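Local coordinates for modulator protein RSBR (Bacillus subtilis, PDB 2BNL) that regulates sigma-B in response to salt and heat stress as a stressosome component, stimulating RsbT kinase toward RsbS in vitro, and is represented here by its globin-like N-terminal domain, at residues Y35-D39 with Q40-N44; A87-E90 with F91-R94; R94-T97 with K98-K102. All coordinates share one frame; numbering follows the deposited sequence.

In the fold
The three contacts lie in the all-helical, globin-clan N-terminal domain of the protein and follow one another along the chain. Interaction 1 comes first, where the loop after helix 15-30 turns into helix 39-54. Interactions 2 and 3 are successive stretches along helix 81-100 that share Arg-94, with centres about 11 Å apart; the second of them runs to the C-terminal end region of that helix. The centre of interaction 1 is about 17 Å from that of interaction 2 and about 25 Å from that of interaction 3. One helix start is thus fixed near the surface, while helix 81-100 packs against helices 15-30 and 109-135 and meets the second subunit.

Interaction 1 (Y35-D39 with Q40-N44); sequences YQLTD and QVYEN
Thr-38 and Val-41 meet where the chain passes from an irregular loop into helix 39-54, their CA atoms 5.2 Å apart. Thr-38 is the N-cap residue: Val-41 N donates to Thr-38 OG1 over 3.2 Å. The next two amides already bond in the helical pattern, Tyr-42 N to Thr-38 O and Glu-43 N to Asp-39 O. Thr-38 OG1 stands between its own backbone N and carbonyl carbon (chi1 65°), and this turn of the side chain carries the hydroxyl oxygen to the amide of Val-41. The same oxygen lies 3.4 Å from Val-41 CG2, the two side chains crossing at about a right angle.

Ahead of the cap, Tyr-42 reaches back along the loop. Its OH accepts from Leu-37 N at 2.8 Å with an N-H...O angle of 161°. Leu-37 crosses the tyrosine side chain nearly perpendicularly, placing CB 3.7 Å from Tyr-42 CZ, while the same CB lies 4.0 Å from Val-41 CG1. Leu-37 and Val-41 both also touch Ile-77, and the Tyr-42 side chain packs on Leu-26, Lys-27 and Ser-30 of helix 15-30. Along the helix, Gln-40 NE2 donates to Asn-44 OD1 at 2.8 Å from above the carbonyl plane of the asparagine.

One amide at the start of the helix is therefore satisfied by a side-chain hydroxyl, and one loop amide by a phenol oxygen from the first turn. Together the two bonds tie the incoming loop to the helix at both the cap and the residue before it.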
loop_
_atom_site.group_PDB
_atom_site.type_symbol
_atom_site.label_atom_id
_atom_site.label_comp_id
_atom_site.label_asym_id
_atom_site.label_seq_id
_atom_site.Cartn_x
_atom_site.Cartn_y
_atom_site.Cartn_z
ATOM N N TYR A 35 19.882 11.411 -5.051
ATOM C CA TYR A 35 19.907 12.844 -4.928
ATOM C C TYR A 35 18.738 13.223 -3.987
ATOM O O TYR A 35 17.753 12.445 -3.835
ATOM C CB TYR A 35 19.819 13.525 -6.301
ATOM C CG TYR A 35 18.565 13.238 -7.127
ATOM C CD1 TYR A 35 17.400 13.860 -6.862
ATOM C CD2 TYR A 35 18.568 12.305 -8.159
ATOM C CE1 TYR A 35 16.259 13.626 -7.594
ATOM C CE2 TYR A 35 17.367 12.061 -8.934
ATOM C CZ TYR A 35 16.241 12.693 -8.626
ATOM O OH TYR A 35 15.063 12.503 -9.369
ATOM N N GLN A 36 18.902 14.394 -3.370
ATOM C CA GLN A 36 17.836 14.999 -2.588
ATOM C C GLN A 36 17.324 16.245 -3.303
ATOM O O GLN A 36 18.092 17.057 -3.856
ATOM C CB GLN A 36 18.282 15.283 -1.155
ATOM C CG GLN A 36 18.716 13.994 -0.350
ATOM C CD GLN A 36 20.054 13.437 -0.845
ATOM O OE1 GLN A 36 20.994 14.200 -0.985
ATOM N NE2 GLN A 36 20.121 12.135 -1.148
ATOM N N LEU A 37 16.001 16.364 -3.349
ATOM C CA LEU A 37 15.391 17.595 -3.762
ATOM C C LEU A 37 15.429 18.616 -2.574
ATOM O O LEU A 37 15.982 18.325 -1.503
ATOM C CB LEU A 37 14.007 17.367 -4.330
ATOM C CG LEU A 37 14.086 16.357 -5.482
ATOM C CD1 LEU A 37 12.725 15.879 -5.923
ATOM C CD2 LEU A 37 14.940 16.897 -6.665
ATOM N N THR A 38 14.712 19.741 -2.732
ATOM C CA THR A 38 14.761 20.775 -1.761
ATOM C C THR A 38 13.727 20.528 -0.655
ATOM O O THR A 38 12.683 19.896 -0.905
ATOM C CB THR A 38 14.561 22.141 -2.388
ATOM O OG1 THR A 38 13.253 22.224 -2.920
ATOM C CG2 THR A 38 15.599 22.300 -3.487
ATOM N N ASP A 39 13.953 21.208 0.493
ATOM C CA ASP A 39 12.907 21.228 1.523
ATOM C C ASP A 39 11.536 21.642 1.026
ATOM O O ASP A 39 10.546 21.002 1.420
ATOM C CB ASP A 39 13.318 22.061 2.688
ATOM C CG ASP A 39 14.498 21.395 3.486
ATOM O OD1 ASP A 39 14.965 20.264 3.129
ATOM O OD2 ASP A 39 15.002 22.040 4.438
ATOM N N GLN A 40 11.471 22.761 0.252
ATOM C CA GLN A 40 10.236 23.214 -0.313
ATOM C C GLN A 40 9.545 22.195 -1.228
ATOM O O GLN A 40 8.355 22.148 -1.213
ATOM C CB GLN A 40 10.399 24.544 -1.034
ATOM C CG GLN A 40 9.080 25.166 -1.329
ATOM C CD GLN A 40 8.407 25.687 -0.046
ATOM O OE1 GLN A 40 8.994 26.478 0.629
ATOM N NE2 GLN A 40 7.164 25.226 0.269
ATOM N N VAL A 41 10.290 21.420 -2.036
ATOM C CA VAL A 41 9.696 20.425 -2.892
ATOM C C VAL A 41 9.000 19.400 -2.010
ATOM O O VAL A 41 7.843 19.049 -2.240
ATOM C CB VAL A 41 10.717 19.775 -3.844
ATOM C CG1 VAL A 41 10.220 18.583 -4.424
ATOM C CG2 VAL A 41 11.020 20.763 -4.965
ATOM N N TYR A 42 9.669 18.977 -0.951
ATOM C CA TYR A 42 9.036 17.924 -0.089
ATOM C C TYR A 42 7.891 18.476 0.709
ATOM O O TYR A 42 6.811 17.780 0.845
ATOM C CB TYR A 42 10.113 17.239 0.776
ATOM C CG TYR A 42 11.212 16.533 0.005
ATOM C CD1 TYR A 42 10.927 15.548 -0.922
ATOM C CD2 TYR A 42 12.553 16.829 0.197
ATOM C CE1 TYR A 42 11.904 14.852 -1.640
ATOM C CE2 TYR A 42 13.523 16.137 -0.538
ATOM C CZ TYR A 42 13.184 15.167 -1.448
ATOM O OH TYR A 42 14.165 14.536 -2.174
ATOM N N GLU A 43 8.038 19.717 1.202
ATOM C CA GLU A 43 6.916 20.379 1.850
ATOM C C GLU A 43 5.660 20.483 0.942
ATOM O O GLU A 43 4.565 20.250 1.362
ATOM C CB GLU A 43 7.343 21.743 2.412
ATOM C CG GLU A 43 6.227 22.479 3.101
ATOM C CD GLU A 43 6.582 23.916 3.516
ATOM O OE1 GLU A 43 7.682 24.072 4.068
ATOM O OE2 GLU A 43 5.799 24.879 3.190
ATOM N N ASN A 44 5.880 20.826 -0.294
ATOM C CA ASN A 44 4.822 20.990 -1.255
ATOM C C ASN A 44 4.121 19.663 -1.552
ATOM O O ASN A 44 2.936 19.615 -1.769
ATOM C CB ASN A 44 5.337 21.626 -2.537
ATOM C CG ASN A 44 5.582 23.092 -2.429
ATOM O OD1 ASN A 44 5.450 23.718 -1.390
ATOM N ND2 ASN A 44 6.053 23.641 -3.511
#

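Interaction 2 (A87-E90 with F91-R94); sequences ALAE and FWKR
Glu-90 is bent at chi2 (-47°), which brings its carboxylate back over the helix surface toward Lys-93 and Arg-94. The guanidinium approaches Glu-90 OE1 side-on: Arg-94 NE donates at 2.9 Å and Arg-94 NH2 at 3.3 Å to that one oxygen. Glu-90 OE1 lies in the guanidinium plane and uses its anti lone pair toward NE, although the carboxylate and guanidinium planes are 74° apart. Glu-90 OE2 forms a longer salt bridge, 3.6 Å from Lys-93 NZ. The arginine has a second acidic partner in Glu-28 of helix 15-30, and the lysine pairs with Asp-117 of the second subunit.

Trp-92 holds its indole against the preceding turn, with CG between the backbone N and the carbonyl carbon (chi1 75°). One face of the indole receives Ala-89 O, 3.3 Å from Trp-92 CD1, and also Lys-93 CG over its centre. On another side of the helix Phe-91 crosses Leu-88 obliquely, Leu-88 CD2 lying 3.8 Å from Phe-91 CD2; Ala-87 C lies over one ring face, toward the rim, and Ala-87 O accepts from Phe-91 N at 2.8 Å. The phenyl ring also stacks with Trp-22 and meets Tyr-49 edge-to-face.

With Arg-94 exchanged for an alanine, Glu-90 OE1 would probably lose both of its guanidinium donors and Glu-28 this basic partner. Placed between two cations, the carboxylate is likely to stay ionised, and the network it forms within one helical turn extends both to helix 15-30 and to the dimer interface.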
loop_
_atom_site.group_PDB
_atom_site.type_symbol
_atom_site.label_atom_id
_atom_site.label_comp_id
_atom_site.label_asym_id
_atom_site.label_seq_id
_atom_site.Cartn_x
_atom_site.Cartn_y
_atom_site.Cartn_z
ATOM N N ALA A 87 7.019 6.027 1.356
ATOM C CA ALA A 87 6.639 7.250 1.977
ATOM C C ALA A 87 5.232 7.299 2.481
ATOM O O ALA A 87 4.933 7.661 3.627
ATOM C CB ALA A 87 6.860 8.444 1.030
ATOM N N LEU A 88 4.316 6.971 1.603
ATOM C CA LEU A 88 2.913 6.950 2.024
ATOM C C LEU A 88 2.647 5.982 3.208
ATOM O O LEU A 88 1.806 6.321 4.084
ATOM C CB LEU A 88 2.010 6.657 0.838
ATOM C CG LEU A 88 2.049 7.662 -0.275
ATOM C CD1 LEU A 88 0.827 7.585 -1.226
ATOM C CD2 LEU A 88 2.091 9.100 0.276
ATOM N N ALA A 89 3.235 4.797 3.159
ATOM C CA ALA A 89 3.175 3.779 4.298
ATOM C C ALA A 89 3.661 4.406 5.624
ATOM O O ALA A 89 3.000 4.352 6.663
ATOM C CB ALA A 89 3.935 2.527 3.947
ATOM N N GLU A 90 4.809 5.094 5.559
ATOM C CA GLU A 90 5.327 5.785 6.719
ATOM C C GLU A 90 4.467 6.966 7.165
ATOM O O GLU A 90 4.402 7.209 8.365
ATOM C CB GLU A 90 6.798 6.321 6.450
ATOM C CG GLU A 90 7.865 5.472 6.712
ATOM C CD GLU A 90 7.744 4.763 8.095
ATOM O OE1 GLU A 90 7.865 5.407 9.162
ATOM O OE2 GLU A 90 7.458 3.540 8.054
ATOM N N PHE A 91 3.798 7.709 6.237
ATOM C CA PHE A 91 2.950 8.806 6.582
ATOM C C PHE A 91 1.848 8.327 7.568
ATOM O O PHE A 91 1.694 8.951 8.604
ATOM C CB PHE A 91 2.271 9.411 5.364
ATOM C CG PHE A 91 3.124 10.344 4.546
ATOM C CD1 PHE A 91 4.548 10.446 4.737
ATOM C CD2 PHE A 91 2.577 11.040 3.562
ATOM C CE1 PHE A 91 5.296 11.247 3.963
ATOM C CE2 PHE A 91 3.320 11.886 2.787
ATOM C CZ PHE A 91 4.681 11.984 2.998
ATOM N N TRP A 92 1.150 7.229 7.261
ATOM C CA TRP A 92 0.017 6.803 8.105
ATOM C C TRP A 92 0.538 6.246 9.451
ATOM O O TRP A 92 -0.111 6.400 10.505
ATOM C CB TRP A 92 -1.035 5.945 7.359
ATOM C CG TRP A 92 -0.677 4.532 7.070
ATOM C CD1 TRP A 92 -0.164 4.000 5.883
ATOM C CD2 TRP A 92 -0.682 3.459 8.001
ATOM N NE1 TRP A 92 0.115 2.681 6.050
ATOM C CE2 TRP A 92 -0.176 2.322 7.338
ATOM C CE3 TRP A 92 -1.072 3.342 9.341
ATOM C CZ2 TRP A 92 -0.032 1.073 7.989
ATOM C CZ3 TRP A 92 -0.868 2.109 10.009
ATOM C CH2 TRP A 92 -0.439 0.983 9.302
ATOM N N LYS A 93 1.705 5.617 9.402
ATOM C CA LYS A 93 2.284 5.005 10.568
ATOM C C LYS A 93 2.750 6.020 11.576
ATOM O O LYS A 93 2.599 5.819 12.827
ATOM C CB LYS A 93 3.442 4.086 10.157
ATOM C CG LYS A 93 2.936 2.905 9.395
ATOM C CD LYS A 93 4.162 2.044 9.087
ATOM C CE LYS A 93 4.008 1.262 7.843
ATOM N NZ LYS A 93 5.382 0.655 7.673
ATOM N N ARG A 94 3.247 7.139 11.035
ATOM C CA ARG A 94 3.603 8.224 11.840
ATOM C C ARG A 94 2.435 8.980 12.433
ATOM O O ARG A 94 2.511 9.427 13.558
ATOM C CB ARG A 94 4.593 9.104 11.101
ATOM C CG ARG A 94 5.964 8.356 11.035
ATOM C CD ARG A 94 7.120 9.152 10.443
ATOM N NE ARG A 94 8.180 8.219 9.972
ATOM C CZ ARG A 94 9.453 8.547 9.708
ATOM N NH1 ARG A 94 9.903 9.784 9.915
ATOM N NH2 ARG A 94 10.289 7.626 9.286
#

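Interaction 3 (R94-T97 with K98-K102)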
loop_
_atom_site.group_PDB
_atom_site.type_symbol
_atom_site.label_atom_id
_atom_site.label_comp_id
_atom_site.label_asym_id
_atom_site.label_seq_id
_atom_site.Cartn_x
_atom_site.Cartn_y
_atom_site.Cartn_z
ATOM N N ARG A 94 3.247 7.139 11.035
ATOM C CA ARG A 94 3.603 8.224 11.840
ATOM C C ARG A 94 2.435 8.980 12.433
ATOM O O ARG A 94 2.511 9.427 13.558
ATOM C CB ARG A 94 4.593 9.104 11.101
ATOM C CG ARG A 94 5.964 8.356 11.035
ATOM C CD ARG A 94 7.120 9.152 10.443
ATOM N NE ARG A 94 8.180 8.219 9.972
ATOM C CZ ARG A 94 9.453 8.547 9.708
ATOM N NH1 ARG A 94 9.903 9.784 9.915
ATOM N NH2 ARG A 94 10.289 7.626 9.286
ATOM N N LEU A 95 1.340 9.053 11.698
ATOM C CA LEU A 95 0.099 9.608 12.194
ATOM C C LEU A 95 -0.469 8.675 13.294
ATOM O O LEU A 95 -0.961 9.128 14.351
ATOM C CB LEU A 95 -0.876 9.787 11.015
ATOM C CG LEU A 95 -2.333 9.966 11.483
ATOM C CD1 LEU A 95 -2.383 11.366 12.048
ATOM C CD2 LEU A 95 -3.350 9.820 10.428
ATOM N N TYR A 96 -0.377 7.356 13.073
ATOM C CA TYR A 96 -0.732 6.433 14.105
ATOM C C TYR A 96 -0.026 6.715 15.455
ATOM O O TYR A 96 -0.658 6.817 16.493
ATOM C CB TYR A 96 -0.534 4.973 13.667
ATOM C CG TYR A 96 -0.573 4.044 14.842
ATOM C CD1 TYR A 96 -1.807 3.655 15.423
ATOM C CD2 TYR A 96 0.605 3.580 15.410
ATOM C CE1 TYR A 96 -1.840 2.823 16.484
ATOM C CE2 TYR A 96 0.568 2.741 16.516
ATOM C CZ TYR A 96 -0.668 2.358 17.012
ATOM O OH TYR A 96 -0.693 1.504 18.045
ATOM N N THR A 97 1.266 6.857 15.427
ATOM C CA THR A 97 2.064 7.127 16.674
ATOM C C THR A 97 1.511 8.412 17.359
ATOM O O THR A 97 1.252 8.393 18.556
ATOM C CB THR A 97 3.513 7.277 16.294
ATOM O OG1 THR A 97 3.961 6.087 15.644
ATOM C CG2 THR A 97 4.444 7.522 17.513
ATOM N N LYS A 98 1.266 9.491 16.572
ATOM C CA LYS A 98 0.674 10.723 17.087
ATOM C C LYS A 98 -0.662 10.483 17.728
ATOM O O LYS A 98 -0.888 10.873 18.889
ATOM C CB LYS A 98 0.486 11.847 16.031
ATOM C CG LYS A 98 1.734 12.412 15.401
ATOM C CD LYS A 98 2.888 12.512 16.439
ATOM C CE LYS A 98 4.145 13.337 16.002
ATOM N NZ LYS A 98 5.148 13.068 17.039
HETATM N N MSE A 99 -1.562 9.871 16.984
HETATM C CA MSE A 99 -2.915 9.639 17.478
HETATM C C MSE A 99 -2.988 8.667 18.641
HETATM O O MSE A 99 -3.799 8.824 19.560
HETATM C CB MSE A 99 -3.796 9.109 16.342
HETATM C CG MSE A 99 -4.068 10.173 15.338
HETATM SE SE MSE A 99 -5.461 9.608 14.034
HETATM C CE MSE A 99 -7.114 9.690 15.324
ATOM N N ASN A 100 -2.143 7.638 18.594
ATOM C CA ASN A 100 -2.185 6.557 19.554
ATOM C C ASN A 100 -1.769 7.036 20.908
ATOM O O ASN A 100 -2.279 6.542 21.921
ATOM C CB ASN A 100 -1.248 5.418 19.204
ATOM C CG ASN A 100 -1.480 4.207 20.085
ATOM O OD1 ASN A 100 -2.634 3.770 20.303
ATOM N ND2 ASN A 100 -0.401 3.587 20.499
ATOM N N ASP A 101 -0.831 7.974 20.911
ATOM C CA ASP A 101 -0.402 8.599 22.131
ATOM C C ASP A 101 -1.425 9.530 22.717
ATOM O O ASP A 101 -1.356 9.889 23.860
ATOM C CB ASP A 101 1.028 9.134 21.981
ATOM C CG ASP A 101 2.027 7.964 21.970
ATOM O OD1 ASP A 101 2.108 7.273 23.042
ATOM O OD2 ASP A 101 2.628 7.649 20.905
ATOM N N LYS A 102 -2.465 9.824 21.967
ATOM C CA LYS A 102 -3.657 10.380 22.574
ATOM C C LYS A 102 -4.646 9.214 22.640
ATOM O O LYS A 102 -5.822 9.399 22.901
ATOM C CB LYS A 102 -4.127 11.585 21.753
ATOM C CG LYS A 102 -3.066 12.718 21.684
ATOM C CD LYS A 102 -3.158 13.551 20.423
ATOM C CE LYS A 102 -4.497 14.343 20.351
ATOM N NZ LYS A 102 -4.372 15.637 19.555
#
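Arg-94 joins Lys-98 through the backbone, Lys-98 N donating to Arg-94 O, while Lys-98 CG passes 3.6 Å from that carbonyl oxygen. The arginine side chain leads away from Lys-98, back toward its acidic partners Glu-90 and Glu-28.

Leu-95 follows on the buried side. Its O accepts an almost straight bond from Met-99 N, 2.8 Å long with an N-H...O angle of 175°. The selenomethionine runs beside the leucine in the same direction, so that Leu-95 CD1 lies 3.9 Å from Met-99 CG and SE stays close to the leucine branch. Both side chains touch Phe-10 of helix 5-13, and helix 109-135 adds Phe-120 against Leu-95 and Leu-112 against Met-99.

Tyr-96 swings its ring alongside Asn-100, each having its CG opposite the backbone N (chi1 166° for the tyrosine), which sends the two flat groups along the helix flank together. Asn-100 CB sits over one ring face, 4.0 Å from the Tyr-96 ring centroid and displaced toward the rim, a CH-pi contact. Beyond it the amide plane runs only 18° from that of the ring. Asn-100 OD1 is hydrogen-bonded to Ser-109 OG, and the tyrosine ring also meets Trp-114 of the second subunit.

Thr-97 completes the sequence: Asp-101 N donates to Thr-97 O at 3.2 Å, and the threonine hydroxyl turns back to Lys-93 O.

The i to i+4 backbone bonds are those of a regular alpha-helix, here within a globin-like all-helical domain: Leu-95 and Met-99 face neighbouring helices of the same chain, whereas Tyr-96 reaches the subunit interface.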